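Local coordinates for protein succinate-acetate/proton symporter SatP (Escherichia coli K-12, PDB 5ZUG) that forms a hexameric acetate channel in the bacterial membrane and probably also carries succinate together with protons, at residues L16-M21 with A166-M171; Q99-L105 with L140-I145; T112-F116 with F130-T134. All coordinates share one frame; numbering follows the deposited sequence.

Six helices build each subunit, and the three contacts join four of them in antiparallel pairs. Contact 1 ties the first helix (12-31) to the last (149-179), while contacts 2 and 3 are two levels of one pairing, helix 98-117 with helix 124-146, their centres about 17 Å apart. Contact 3 is nearer to contact 1, centres about 15 Å apart, and Phe19 CZ packs 3.8 Å from Leu133 CD1. Both also touch the nonyl chain of the bound nonyl glucoside, through Leu16 and Phe19 in contact 1 and Phe130 in contact 3. Contact 2 stands apart, its centre about 25 Å from that of contact 1, and does not touch the detergent.

Contact 1 of 3, residues L16-M21 with A166-M171; sequences LMGFGM and AIYLAM. With BNG (nonyl beta-D-glucopyranoside), chain G.
Leu16 lies over the small side chains of helix 149-179: its CB is 3.6 Å from Ala170 CB, and its two methyls divide the remaining work. CD1 meets Leu169 CD2 at 3.7 Å, the two leucines crossing obliquely, whereas CD2 packs on Ala166 CB and also reaches C6' of the detergent chain. Met17 curls: the bend at chi2 (-49°) sets SD 3.7 Å from Met171 CE, and that at chi3 (-50°) turns CE onto Ile167 CG1 and CG2. Ala166 CB fits beside Gly20 CA at 3.9 Å and lies in the plane of the Phe19 ring, at its edge by CD2. One face of that ring carries the detergent's terminal methyl, C9', 3.6 Å above the plane and over its centre. Gly20 and the two alanines let the antiparallel axes approach to 8.1 Å. Further out, Tyr47 touches Met17, Gln52 touches Phe19, and Phe111 of a neighbouring subunit packs on Met17. No hydrogen bond crosses the contact, so the pairing of first and last helices here rests on close apolar packing, and the Leu16-Phe19 surface offers the nonyl tail hydrocarbon and an aromatic face.

Contact 2 of 3, residues Q99-L105 with L140-I145; sequences QFLGVYL and LAIGNI
Gly102 and Ala141 bring their CA atoms to 3.9 Å, and the helix axes, antiparallel at 167°, approach to 7.6 Å: the close packing of an antiparallel hairpin of consecutive transmembrane helices at a glycine-alanine crossing. The missing side chain of Gly102 makes this possible, for a CB there would run into Ile145 CG1 and the carbonyl oxygen of Ala141. Ile145 uses the room: with CG1 anti to its own carbonyl carbon (chi1 -70°), CG1 lies 3.9 Å from Gly102 CA and CD1 continues toward Val103, where it meets CG2. Asn144 CB, one residue before Ile145, packs on Gly102 CA at 4.0 Å. The amide of Asn144 turns back on its own helix, ND2 donating to Leu140 O at 2.8 Å with the acceptor almost in the amide plane. At the Leu105 end, CD1 lies 4.0 Å from Leu140 CB. Gln99 NE2 reaches Ile145 O at 3.3 Å, a long bond but a straight one, with an N-H...O angle of 167°. Beyond the pair, Ile152 of helix 149-179 touches Asn144, and Leu28 of a neighbouring subunit packs on Val103. Apolar contact and a glycine therefore carry most of the pairing; the one hydrogen bond between the segments lies at the Gln99 end, where both side chains are exposed, and the bond to Leu140 O probably fixes the rotation of the Asn144 amide and sets OD1 towards Leu101 CD2.

Contact 3 of 3, residues T112-F116 with F130-T134; sequences TLFMF and FFSLT. With BNG (nonyl beta-D-glucopyranoside), chain G.
Thr112 sends its methyl across to helix 124-146, where CG2 lies 3.8 Å from Leu133 CG and also approaches Phe130 O and Thr134 OG1. With CG2 anti to the backbone N and OG1 beside it (chi1 -54°), the threonine divides its branches: the methyl faces Leu133 and Thr134, while the hydroxyl is hydrogen-bonded to Tyr74 of helix 65-86 and to Trp108 O. Thr134 OG1 in turn donates to Phe130 O at 2.6 Å, nearly in line with the carbonyl, and this oxygen also accepts the backbone N-H of Thr134. The hydroxyl is thus held on its own helix, one turn back. Leu113 follows, its CB 4.0 Å from Thr134 CG2. These residues belong to an antiparallel hairpin of consecutive helices in this GPR1/FUN34/yaaH family member, here inclined at 158° with the axes 8.8 Å apart.

Met115 then sets CB against the Phe130 ring at CE2, and its carbonyl oxygen lies over a face of that ring, whose edge meets Thr112 O and the detergent's C4' in plane. Phe130 CE1 is 3.8 Å from C6' of the nonyl chain, and Phe66 meets the ring as well. An alanine in place of Phe130 is likely to open a gap between Met115 and the nonyl chain, leaving the tail without this wall of its pocket. Phe116, last in the segment, runs alongside Phe131, their side chains pointing the same way; the ring centroids are 6.0 Å apart with planes at 58°, and CE1 of Phe116 rests 3.9 Å from Phe131 CB.

Contact 1 of 3, residues L16-M21 with A166-M171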
# COMPACT_ATOMS: atom_id res chain seq x y z
N LEU A 16 14.59 5.64 15.64
CA LEU A 16 15.30 6.70 16.33
C LEU A 16 15.97 7.66 15.36
O LEU A 16 16.02 8.86 15.62
CB LEU A 16 16.32 6.11 17.29
CG LEU A 16 15.76 5.56 18.62
CD1 LEU A 16 16.73 4.61 19.33
CD2 LEU A 16 15.40 6.75 19.51
N MET A 17 16.55 7.14 14.27
CA MET A 17 17.14 8.02 13.27
C MET A 17 16.08 8.92 12.65
O MET A 17 16.26 10.14 12.52
CB MET A 17 17.83 7.23 12.18
CG MET A 17 19.17 6.68 12.53
SD MET A 17 20.28 7.88 13.27
CE MET A 17 20.23 9.29 12.15
N GLY A 18 14.99 8.31 12.19
CA GLY A 18 13.92 9.07 11.56
C GLY A 18 13.39 10.14 12.48
O GLY A 18 13.28 11.30 12.10
N PHE A 19 13.01 9.75 13.69
CA PHE A 19 12.55 10.71 14.68
C PHE A 19 13.59 11.80 14.93
O PHE A 19 13.31 12.99 14.80
CB PHE A 19 12.22 10.01 15.99
CG PHE A 19 12.06 10.95 17.14
CD1 PHE A 19 10.85 11.53 17.40
CD2 PHE A 19 13.15 11.28 17.94
CE1 PHE A 19 10.71 12.39 18.46
CE2 PHE A 19 13.01 12.16 18.99
CZ PHE A 19 11.79 12.70 19.26
N GLY A 20 14.81 11.40 15.28
CA GLY A 20 15.77 12.38 15.77
C GLY A 20 16.16 13.40 14.72
O GLY A 20 16.15 14.61 14.97
N MET A 21 16.54 12.91 13.53
CA MET A 21 16.96 13.77 12.43
C MET A 21 15.84 14.76 12.04
O MET A 21 16.10 15.95 11.80
CB MET A 21 17.39 12.88 11.27
CG MET A 21 18.31 13.53 10.29
SD MET A 21 18.82 12.51 8.88
CE MET A 21 20.05 11.43 9.54
N ALA A 166 18.57 10.99 20.26
CA ALA A 166 18.03 9.85 19.54
C ALA A 166 19.00 9.34 18.50
O ALA A 166 19.11 8.13 18.27
CB ALA A 166 16.69 10.21 18.90
N ILE A 167 19.70 10.27 17.84
CA ILE A 167 20.69 9.88 16.84
C ILE A 167 21.86 9.16 17.49
O ILE A 167 22.31 8.12 17.00
CB ILE A 167 21.18 11.12 16.06
CG1 ILE A 167 20.01 11.72 15.26
CG2 ILE A 167 22.33 10.74 15.17
CD1 ILE A 167 20.38 12.91 14.46
N TYR A 168 22.35 9.69 18.61
CA TYR A 168 23.44 9.05 19.32
C TYR A 168 23.03 7.68 19.83
O TYR A 168 23.73 6.68 19.61
CB TYR A 168 23.89 9.92 20.48
CG TYR A 168 25.00 9.29 21.27
CD1 TYR A 168 26.29 9.24 20.75
CD2 TYR A 168 24.74 8.69 22.51
CE1 TYR A 168 27.31 8.65 21.46
CE2 TYR A 168 25.75 8.09 23.22
CZ TYR A 168 27.04 8.07 22.69
OH TYR A 168 28.05 7.47 23.41
N LEU A 169 21.85 7.61 20.45
CA LEU A 169 21.33 6.34 20.96
C LEU A 169 21.21 5.31 19.83
O LEU A 169 21.64 4.16 19.98
CB LEU A 169 19.96 6.56 21.59
CG LEU A 169 19.40 5.25 22.15
CD1 LEU A 169 20.44 4.72 23.14
CD2 LEU A 169 17.98 5.33 22.73
N ALA A 170 20.64 5.72 18.70
CA ALA A 170 20.52 4.83 17.55
C ALA A 170 21.88 4.34 17.09
O ALA A 170 22.05 3.16 16.79
CB ALA A 170 19.79 5.54 16.41
N MET A 171 22.84 5.25 16.95
CA MET A 171 24.16 4.81 16.49
C MET A 171 24.90 4.01 17.55
O MET A 171 25.69 3.13 17.21
CB MET A 171 24.96 6.00 15.96
CG MET A 171 24.37 6.54 14.66
SD MET A 171 24.06 5.32 13.33
CE MET A 171 22.34 4.85 13.56
C1 BNG G . 14.23 -0.92 22.75
C2 BNG G . 15.72 -1.20 22.81
C3 BNG G . 15.84 -2.63 23.02
C4 BNG G . 15.52 -2.85 24.44
C5 BNG G . 14.05 -2.51 24.72
C6 BNG G . 13.88 -1.53 25.82
C1' BNG G . 12.68 0.70 22.78
C2' BNG G . 12.87 1.84 21.78
C3' BNG G . 11.67 2.78 21.85
C4' BNG G . 12.18 4.22 21.62
C5' BNG G . 11.11 5.00 20.86
C6' BNG G . 11.72 6.40 20.73
C7' BNG G . 11.09 7.12 19.55
C8' BNG G . 10.47 8.40 20.12
C9' BNG G . 11.59 9.24 20.73
O1 BNG G . 13.97 0.33 23.13
O2 BNG G . 16.41 -0.88 21.62
O3 BNG G . 17.16 -3.12 22.71
O4 BNG G . 15.83 -4.21 24.73
O5 BNG G . 13.39 -1.74 23.67
O6 BNG G . 13.05 -0.63 25.17

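Contact 2 of 3, residues Q99-L105 with L140-I145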
# COMPACT_ATOMS: atom_id res chain seq x y z
N GLN A 99 -3.66 27.77 19.80
CA GLN A 99 -3.99 27.12 21.07
C GLN A 99 -4.44 25.68 20.85
O GLN A 99 -4.06 24.79 21.62
CB GLN A 99 -5.03 27.93 21.85
CG GLN A 99 -4.46 29.22 22.40
CD GLN A 99 -5.49 30.15 22.98
OE1 GLN A 99 -6.67 30.07 22.63
NE2 GLN A 99 -5.08 30.99 23.92
N PHE A 100 -5.22 25.43 19.79
CA PHE A 100 -5.57 24.04 19.51
C PHE A 100 -4.28 23.29 19.18
O PHE A 100 -4.07 22.18 19.68
CB PHE A 100 -6.63 23.97 18.41
CG PHE A 100 -7.54 22.76 18.52
CD1 PHE A 100 -7.44 21.91 19.62
CD2 PHE A 100 -8.50 22.50 17.56
CE1 PHE A 100 -8.28 20.80 19.75
CE2 PHE A 100 -9.35 21.40 17.67
CZ PHE A 100 -9.24 20.55 18.77
N LEU A 101 -3.41 23.89 18.37
CA LEU A 101 -2.09 23.30 18.15
C LEU A 101 -1.36 23.06 19.47
O LEU A 101 -0.73 22.02 19.67
CB LEU A 101 -1.23 24.18 17.24
CG LEU A 101 -0.01 23.45 16.68
CD1 LEU A 101 -0.46 22.57 15.53
CD2 LEU A 101 1.11 24.38 16.24
N GLY A 102 -1.44 24.03 20.39
CA GLY A 102 -0.83 23.83 21.70
C GLY A 102 -1.46 22.69 22.48
O GLY A 102 -0.78 21.98 23.23
N VAL A 103 -2.78 22.56 22.40
CA VAL A 103 -3.46 21.48 23.11
C VAL A 103 -3.11 20.14 22.45
O VAL A 103 -2.94 19.11 23.12
CB VAL A 103 -4.97 21.74 23.15
CG1 VAL A 103 -5.69 20.60 23.83
CG2 VAL A 103 -5.26 23.08 23.84
N TYR A 104 -3.02 20.14 21.12
CA TYR A 104 -2.60 18.98 20.36
C TYR A 104 -1.19 18.55 20.75
O TYR A 104 -0.96 17.39 21.11
CB TYR A 104 -2.73 19.32 18.88
CG TYR A 104 -1.85 18.62 17.88
CD1 TYR A 104 -0.63 19.17 17.51
CD2 TYR A 104 -2.26 17.46 17.25
CE1 TYR A 104 0.17 18.56 16.57
CE2 TYR A 104 -1.46 16.85 16.31
CZ TYR A 104 -0.25 17.41 15.96
OH TYR A 104 0.54 16.82 15.01
N LEU A 105 -0.22 19.48 20.68
CA LEU A 105 1.13 19.17 21.17
C LEU A 105 1.13 18.88 22.68
O LEU A 105 2.02 18.18 23.17
CB LEU A 105 2.11 20.30 20.86
CG LEU A 105 2.40 20.57 19.39
CD1 LEU A 105 2.97 21.98 19.22
CD2 LEU A 105 3.32 19.51 18.85
N LEU A 140 6.44 23.78 23.87
CA LEU A 140 5.75 24.18 22.64
C LEU A 140 4.26 24.31 22.88
O LEU A 140 3.59 25.14 22.24
CB LEU A 140 6.03 23.18 21.53
CG LEU A 140 7.44 23.15 20.96
CD1 LEU A 140 7.59 21.93 20.05
CD2 LEU A 140 7.72 24.44 20.21
N ALA A 141 3.70 23.46 23.74
CA ALA A 141 2.29 23.62 24.08
C ALA A 141 2.06 24.95 24.78
O ALA A 141 1.10 25.67 24.47
CB ALA A 141 1.82 22.44 24.94
N ILE A 142 2.96 25.32 25.71
CA ILE A 142 2.85 26.60 26.42
C ILE A 142 3.09 27.78 25.47
O ILE A 142 2.25 28.69 25.35
CB ILE A 142 3.84 26.64 27.60
CG1 ILE A 142 3.47 25.61 28.67
CG2 ILE A 142 3.91 28.05 28.15
CD1 ILE A 142 2.10 25.84 29.25
N GLY A 143 4.24 27.79 24.80
CA GLY A 143 4.59 28.86 23.87
C GLY A 143 3.59 29.08 22.77
O GLY A 143 3.56 30.16 22.18
N ASN A 144 2.77 28.07 22.46
CA ASN A 144 1.74 28.21 21.44
C ASN A 144 0.41 28.67 22.02
O ASN A 144 -0.31 29.45 21.38
CB ASN A 144 1.55 26.88 20.71
CG ASN A 144 2.43 26.76 19.50
OD1 ASN A 144 2.12 27.29 18.43
ND2 ASN A 144 3.59 26.13 19.67
N ILE A 145 0.07 28.20 23.23
CA ILE A 145 -1.13 28.67 23.91
C ILE A 145 -0.94 30.10 24.42
O ILE A 145 -1.82 30.95 24.26
CB ILE A 145 -1.54 27.69 25.04
CG1 ILE A 145 -2.06 26.37 24.45
CG2 ILE A 145 -2.57 28.30 25.98
CD1 ILE A 145 -2.13 25.21 25.44

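Contact 3 of 3, residues T112-F116 with F130-T134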
# COMPACT_ATOMS: atom_id res chain seq x y z
N THR A 112 3.86 11.27 25.91
CA THR A 112 5.29 11.11 26.12
C THR A 112 5.64 10.99 27.61
O THR A 112 6.55 10.26 27.98
CB THR A 112 6.05 12.28 25.49
OG1 THR A 112 5.68 12.40 24.12
CG2 THR A 112 7.55 12.11 25.61
N LEU A 113 4.90 11.71 28.47
CA LEU A 113 5.18 11.69 29.90
C LEU A 113 5.02 10.29 30.50
O LEU A 113 5.90 9.82 31.23
CB LEU A 113 4.26 12.68 30.62
CG LEU A 113 4.30 12.69 32.15
CD1 LEU A 113 5.62 13.19 32.69
CD2 LEU A 113 3.14 13.53 32.65
N PHE A 114 3.89 9.64 30.23
CA PHE A 114 3.70 8.27 30.70
C PHE A 114 4.76 7.35 30.12
O PHE A 114 5.35 6.53 30.83
CB PHE A 114 2.32 7.77 30.29
CG PHE A 114 1.21 8.29 31.14
CD1 PHE A 114 0.89 7.70 32.35
CD2 PHE A 114 0.46 9.39 30.71
CE1 PHE A 114 -0.14 8.20 33.13
CE2 PHE A 114 -0.57 9.90 31.49
CZ PHE A 114 -0.87 9.30 32.70
N MET A 115 5.02 7.48 28.82
CA MET A 115 6.01 6.63 28.18
C MET A 115 7.39 6.83 28.77
O MET A 115 8.22 5.92 28.68
CB MET A 115 6.02 6.91 26.67
CG MET A 115 4.73 6.62 25.96
SD MET A 115 4.33 4.87 25.98
CE MET A 115 5.49 4.23 24.77
N PHE A 116 7.64 7.98 29.39
CA PHE A 116 8.90 8.18 30.11
C PHE A 116 9.04 7.21 31.28
O PHE A 116 10.12 6.65 31.50
CB PHE A 116 9.02 9.63 30.58
CG PHE A 116 10.12 9.86 31.59
CD1 PHE A 116 11.45 9.91 31.21
CD2 PHE A 116 9.81 10.06 32.94
CE1 PHE A 116 12.45 10.13 32.14
CE2 PHE A 116 10.81 10.29 33.87
CZ PHE A 116 12.13 10.33 33.47
N PHE A 130 13.21 10.59 26.13
CA PHE A 130 11.82 10.74 26.55
C PHE A 130 11.64 11.88 27.56
O PHE A 130 10.58 12.51 27.58
CB PHE A 130 11.28 9.43 27.12
CG PHE A 130 10.69 8.51 26.08
CD1 PHE A 130 11.51 7.66 25.34
CD2 PHE A 130 9.32 8.53 25.81
CE1 PHE A 130 10.98 6.80 24.39
CE2 PHE A 130 8.77 7.69 24.85
CZ PHE A 130 9.60 6.81 24.14
N PHE A 131 12.64 12.16 28.41
CA PHE A 131 12.51 13.32 29.29
C PHE A 131 12.50 14.62 28.49
O PHE A 131 11.59 15.44 28.63
CB PHE A 131 13.64 13.36 30.32
CG PHE A 131 13.53 14.52 31.28
CD1 PHE A 131 12.62 14.50 32.32
CD2 PHE A 131 14.29 15.67 31.08
CE1 PHE A 131 12.50 15.58 33.18
CE2 PHE A 131 14.18 16.76 31.94
CZ PHE A 131 13.28 16.72 32.99
N SER A 132 13.51 14.82 27.64
CA SER A 132 13.63 16.04 26.86
C SER A 132 12.47 16.22 25.87
O SER A 132 12.05 17.36 25.61
CB SER A 132 14.96 16.06 26.13
OG SER A 132 15.12 14.88 25.36
N LEU A 133 11.95 15.12 25.31
CA LEU A 133 10.78 15.21 24.45
C LEU A 133 9.55 15.65 25.24
O LEU A 133 8.71 16.39 24.71
CB LEU A 133 10.51 13.88 23.75
CG LEU A 133 9.38 13.83 22.70
CD1 LEU A 133 9.60 14.83 21.58
CD2 LEU A 133 9.20 12.41 22.14
N THR A 134 9.42 15.19 26.49
CA THR A 134 8.34 15.68 27.34
C THR A 134 8.46 17.18 27.59
O THR A 134 7.47 17.91 27.53
CB THR A 134 8.31 14.93 28.67
OG1 THR A 134 8.32 13.52 28.40
CG2 THR A 134 7.07 15.28 29.44
C1 BNG G . 14.23 -0.92 22.75
C2 BNG G . 15.72 -1.20 22.81
C3 BNG G . 15.84 -2.63 23.02
C4 BNG G . 15.52 -2.85 24.44
C5 BNG G . 14.05 -2.51 24.72
C6 BNG G . 13.88 -1.53 25.82
C1' BNG G . 12.68 0.70 22.78
C2' BNG G . 12.87 1.84 21.78
C3' BNG G . 11.67 2.78 21.85
C4' BNG G . 12.18 4.22 21.62
C5' BNG G . 11.11 5.00 20.86
C6' BNG G . 11.72 6.40 20.73
C7' BNG G . 11.09 7.12 19.55
C8' BNG G . 10.47 8.40 20.12
C9' BNG G . 11.59 9.24 20.73
O1 BNG G . 13.97 0.33 23.13
O2 BNG G . 16.41 -0.88 21.62
O3 BNG G . 17.16 -3.12 22.71
O4 BNG G . 15.83 -4.21 24.73
O5 BNG G . 13.39 -1.74 23.67
O6 BNG G . 13.05 -0.63 25.17